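Local coordinates for pollen-specific leucine-rich repeat extensin-like protein 1 (Arabidopsis thaliana, PDB 6TME) that probably acts in the pollen cell wall, where its leucine-rich repeats would bind signalling peptides and its extensin-like part would hold it in the wall, at residues G178-D186 with F199-S210. Residues are numbered along the deposited sequence; the frame is centred on the assembly and turned at random.
Sequences GKLPPEIFD and FESTIPETIGKS
Thr206 turns its OG1 between its own backbone N and carbonyl carbon (chi1 51°), which brings the hydroxyl up to the carbonyl of Pro182, and Phe185, with CG beside its backbone N (chi1 -65°), lays its ring against Ile207 CA with an edge toward Pro204. Thr206 OG1 donates to Pro182 O at 2.7 Å from above the carbonyl plane, while Phe185 N, closing the 3-10 turn of 182-185, reaches that oxygen from the opposite face. Ile207 lies over one face of the Phe185 ring, with its CA 4.2 Å from the ring centroid; on the opposite face Ile184 CG2, from the ring's own segment, sits toward the rim. Pro204 fills the edge, its CG in the plane of the ring, and its CB meets Pro182 CB at 3.6 Å with the two side chains crossing at about a right angle.

Toward the strand end, Leu180 holds CD1 over the centre of the Phe199 ring, 4° off the normal, and both residues also pack on Phe222 of the next strand. Glu200 N donates to Gly178 O at 2.9 Å, from above the carbonyl plane, where Gly178 and Phe199 pair as a parallel bridge between strands 175-178 and 198-201. Beyond it a water accepts from Leu180 N and donates to Glu200 O and Thr202 O, joining the backbones where they diverge.

These are equivalent parts of successive solenoid turns, each with a Leu/Ile-Pro step leading into a 3-10 turn, as in plant-type leucine-rich repeats. Gripped from both faces, Pro182 O ties the 3-10 turn of one coil to the next.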
loop_
_atom_site.group_PDB
_atom_site.type_symbol
_atom_site.label_atom_id
_atom_site.label_comp_id
_atom_site.label_asym_id
_atom_site.label_seq_id
_atom_site.Cartn_x
_atom_site.Cartn_y
_atom_site.Cartn_z
ATOM N N GLY A 178 11.294 7.782 -9.846
ATOM C CA GLY A 178 12.657 7.309 -9.679
ATOM C C GLY A 178 12.715 5.969 -8.967
ATOM O O GLY A 178 11.717 5.248 -8.831
ATOM N N LYS A 179 13.916 5.638 -8.502
ATOM C CA LYS A 179 14.154 4.357 -7.858
ATOM C C LYS A 179 13.546 4.339 -6.462
ATOM O O LYS A 179 13.377 5.374 -5.805
ATOM C CB LYS A 179 15.658 4.070 -7.748
ATOM C CG LYS A 179 16.405 4.055 -9.072
ATOM C CD LYS A 179 17.917 3.911 -8.858
ATOM C CE LYS A 179 18.629 3.631 -10.178
ATOM N NZ LYS A 179 20.093 3.391 -10.001
ATOM N N LEU A 180 13.271 3.168 -6.004
ATOM C CA LEU A 180 12.800 2.963 -4.643
ATOM C C LEU A 180 13.983 2.695 -3.715
ATOM O O LEU A 180 14.797 1.813 -4.003
ATOM C CB LEU A 180 11.841 1.796 -4.609
ATOM C CG LEU A 180 10.926 1.609 -3.430
ATOM C CD1 LEU A 180 10.081 2.851 -3.331
ATOM C CD2 LEU A 180 10.065 0.348 -3.674
ATOM N N PRO A 181 14.119 3.419 -2.608
ATOM C CA PRO A 181 15.241 3.164 -1.679
ATOM C C PRO A 181 15.131 1.776 -1.080
ATOM O O PRO A 181 14.187 1.496 -0.323
ATOM C CB PRO A 181 15.079 4.250 -0.601
ATOM C CG PRO A 181 14.119 5.260 -1.186
ATOM C CD PRO A 181 13.243 4.507 -2.148
ATOM N N PRO A 182 16.066 0.874 -1.394
ATOM C CA PRO A 182 15.952 -0.495 -0.854
ATOM C C PRO A 182 15.873 -0.524 0.659
ATOM O O PRO A 182 15.188 -1.379 1.228
ATOM C CB PRO A 182 17.218 -1.202 -1.373
ATOM C CG PRO A 182 17.697 -0.365 -2.550
ATOM C CD PRO A 182 17.266 1.064 -2.231
ATOM N N GLU A 183 16.524 0.411 1.339
ATOM C CA GLU A 183 16.507 0.377 2.795
ATOM C C GLU A 183 15.107 0.555 3.382
ATOM O O GLU A 183 14.930 0.285 4.573
ATOM C CB GLU A 183 17.471 1.439 3.346
ATOM C CG GLU A 183 17.244 2.865 2.849
ATOM C CD GLU A 183 18.050 3.212 1.593
ATOM O OE1 GLU A 183 18.364 2.295 0.804
ATOM O OE2 GLU A 183 18.375 4.409 1.398
ATOM N N ILE A 184 14.107 0.968 2.585
ATOM C CA ILE A 184 12.746 1.126 3.105
ATOM C C ILE A 184 12.225 -0.181 3.696
ATOM O O ILE A 184 11.456 -0.164 4.664
ATOM C CB ILE A 184 11.785 1.660 2.017
ATOM C CG1 ILE A 184 10.447 2.076 2.629
ATOM C CG2 ILE A 184 11.446 0.574 1.022
ATOM C CD1 ILE A 184 10.521 3.286 3.519
ATOM N N PHE A 185 12.636 -1.329 3.148
ATOM C CA PHE A 185 12.177 -2.607 3.685
ATOM C C PHE A 185 12.953 -3.044 4.923
ATOM O O PHE A 185 12.581 -4.055 5.538
ATOM C CB PHE A 185 12.208 -3.679 2.576
ATOM C CG PHE A 185 11.241 -3.382 1.469
ATOM C CD1 PHE A 185 9.875 -3.425 1.707
ATOM C CD2 PHE A 185 11.685 -2.960 0.230
ATOM C CE1 PHE A 185 8.960 -3.097 0.715
ATOM C CE2 PHE A 185 10.779 -2.632 -0.763
ATOM C CZ PHE A 185 9.410 -2.703 -0.514
ATOM N N ASP A 186 13.996 -2.295 5.318
ATOM C CA ASP A 186 14.691 -2.540 6.584
ATOM C C ASP A 186 13.964 -1.922 7.778
ATOM O O ASP A 186 14.129 -2.406 8.902
ATOM C CB ASP A 186 16.122 -1.984 6.547
ATOM C CG ASP A 186 16.947 -2.523 5.391
ATOM O OD1 ASP A 186 16.855 -3.733 5.088
ATOM O OD2 ASP A 186 17.685 -1.719 4.775
ATOM N N PHE A 199 7.170 5.528 -9.688
ATOM C CA PHE A 199 8.401 4.805 -9.392
ATOM C C PHE A 199 8.810 3.907 -10.556
ATOM O O PHE A 199 7.970 3.374 -11.290
ATOM C CB PHE A 199 8.242 3.961 -8.130
ATOM C CG PHE A 199 8.020 4.779 -6.889
ATOM C CD1 PHE A 199 8.948 5.743 -6.507
ATOM C CD2 PHE A 199 6.881 4.587 -6.105
ATOM C CE1 PHE A 199 8.741 6.521 -5.352
ATOM C CE2 PHE A 199 6.667 5.355 -4.960
ATOM C CZ PHE A 199 7.595 6.324 -4.578
ATOM N N GLU A 200 10.119 3.708 -10.685
ATOM C CA GLU A 200 10.717 2.976 -11.794
ATOM C C GLU A 200 11.756 1.982 -11.278
ATOM O O GLU A 200 12.021 1.870 -10.077
ATOM C CB GLU A 200 11.356 3.939 -12.800
ATOM C CG GLU A 200 10.394 4.471 -13.849
ATOM C CD GLU A 200 11.115 4.977 -15.107
ATOM O OE1 GLU A 200 12.218 5.566 -14.975
ATOM O OE2 GLU A 200 10.587 4.761 -16.229
ATOM N N SER A 201 12.345 1.253 -12.217
ATOM C CA SER A 201 13.346 0.231 -11.938
ATOM C C SER A 201 12.843 -0.857 -11.001
ATOM O O SER A 201 11.639 -1.123 -10.940
ATOM C CB SER A 201 14.623 0.850 -11.387
ATOM O OG SER A 201 15.507 1.096 -12.461
ATOM N N THR A 202 13.765 -1.510 -10.301
ATOM C CA THR A 202 13.503 -2.841 -9.788
ATOM C C THR A 202 12.848 -2.794 -8.425
ATOM O O THR A 202 12.888 -1.784 -7.716
ATOM C CB THR A 202 14.783 -3.683 -9.692
ATOM O OG1 THR A 202 15.744 -3.042 -8.848
ATOM C CG2 THR A 202 15.367 -3.903 -11.046
ATOM N N ILE A 203 12.217 -3.910 -8.081
ATOM C CA ILE A 203 11.860 -4.176 -6.691
ATOM C C ILE A 203 13.132 -4.528 -5.936
ATOM O O ILE A 203 13.862 -5.426 -6.358
ATOM C CB ILE A 203 10.843 -5.303 -6.594
ATOM C CG1 ILE A 203 9.558 -4.932 -7.330
ATOM C CG2 ILE A 203 10.518 -5.600 -5.128
ATOM C CD1 ILE A 203 8.770 -6.154 -7.690
ATOM N N PRO A 204 13.437 -3.848 -4.848
ATOM C CA PRO A 204 14.711 -4.086 -4.165
ATOM C C PRO A 204 14.836 -5.522 -3.675
ATOM O O PRO A 204 13.870 -6.122 -3.204
ATOM C CB PRO A 204 14.665 -3.106 -2.993
ATOM C CG PRO A 204 13.652 -2.073 -3.402
ATOM C CD PRO A 204 12.635 -2.800 -4.202
ATOM N N GLU A 205 16.060 -6.052 -3.755
ATOM C CA GLU A 205 16.353 -7.359 -3.184
ATOM C C GLU A 205 16.057 -7.418 -1.691
ATOM O O GLU A 205 15.910 -8.514 -1.139
ATOM C CB GLU A 205 17.821 -7.722 -3.435
ATOM C CG GLU A 205 18.143 -7.965 -4.914
ATOM C CD GLU A 205 17.552 -9.273 -5.427
ATOM O OE1 GLU A 205 17.289 -10.171 -4.591
ATOM O OE2 GLU A 205 17.353 -9.402 -6.661
ATOM N N THR A 206 15.967 -6.262 -1.026
ATOM C CA THR A 206 15.735 -6.200 0.409
ATOM C C THR A 206 14.298 -6.507 0.803
ATOM O O THR A 206 14.018 -6.612 2.004
ATOM C CB THR A 206 16.078 -4.809 0.914
ATOM O OG1 THR A 206 15.389 -3.860 0.092
ATOM C CG2 THR A 206 17.578 -4.565 0.829
ATOM N N ILE A 207 13.388 -6.645 -0.165
ATOM C CA ILE A 207 11.978 -6.849 0.160
ATOM C C ILE A 207 11.777 -7.983 1.163
ATOM O O ILE A 207 10.863 -7.924 1.998
ATOM C CB ILE A 207 11.180 -7.090 -1.127
ATOM C CG1 ILE A 207 9.694 -7.015 -0.829
ATOM C CG2 ILE A 207 11.542 -8.447 -1.750
ATOM C CD1 ILE A 207 8.857 -7.084 -2.069
ATOM N N GLY A 208 12.627 -9.017 1.121
ATOM C CA GLY A 208 12.476 -10.124 2.050
ATOM C C GLY A 208 12.691 -9.752 3.497
ATOM O O GLY A 208 12.317 -10.524 4.395
ATOM N N LYS A 209 13.302 -8.588 3.752
ATOM C CA LYS A 209 13.494 -8.133 5.122
ATOM C C LYS A 209 12.227 -7.536 5.717
ATOM O O LYS A 209 12.130 -7.439 6.940
ATOM C CB LYS A 209 14.628 -7.100 5.199
ATOM C CG LYS A 209 16.027 -7.619 4.821
ATOM C CD LYS A 209 16.628 -8.494 5.904
ATOM C CE LYS A 209 18.083 -8.849 5.607
ATOM N NZ LYS A 209 18.588 -9.895 6.554
ATOM N N SER A 210 11.244 -7.165 4.895
ATOM C CA SER A 210 10.119 -6.397 5.413
ATOM C C SER A 210 9.269 -7.241 6.353
ATOM O O SER A 210 9.112 -8.450 6.173
ATOM C CB SER A 210 9.254 -5.837 4.277
ATOM O OG SER A 210 8.194 -6.710 3.920
HETATM O O HOH W 1 12.784 0.988 -7.753
#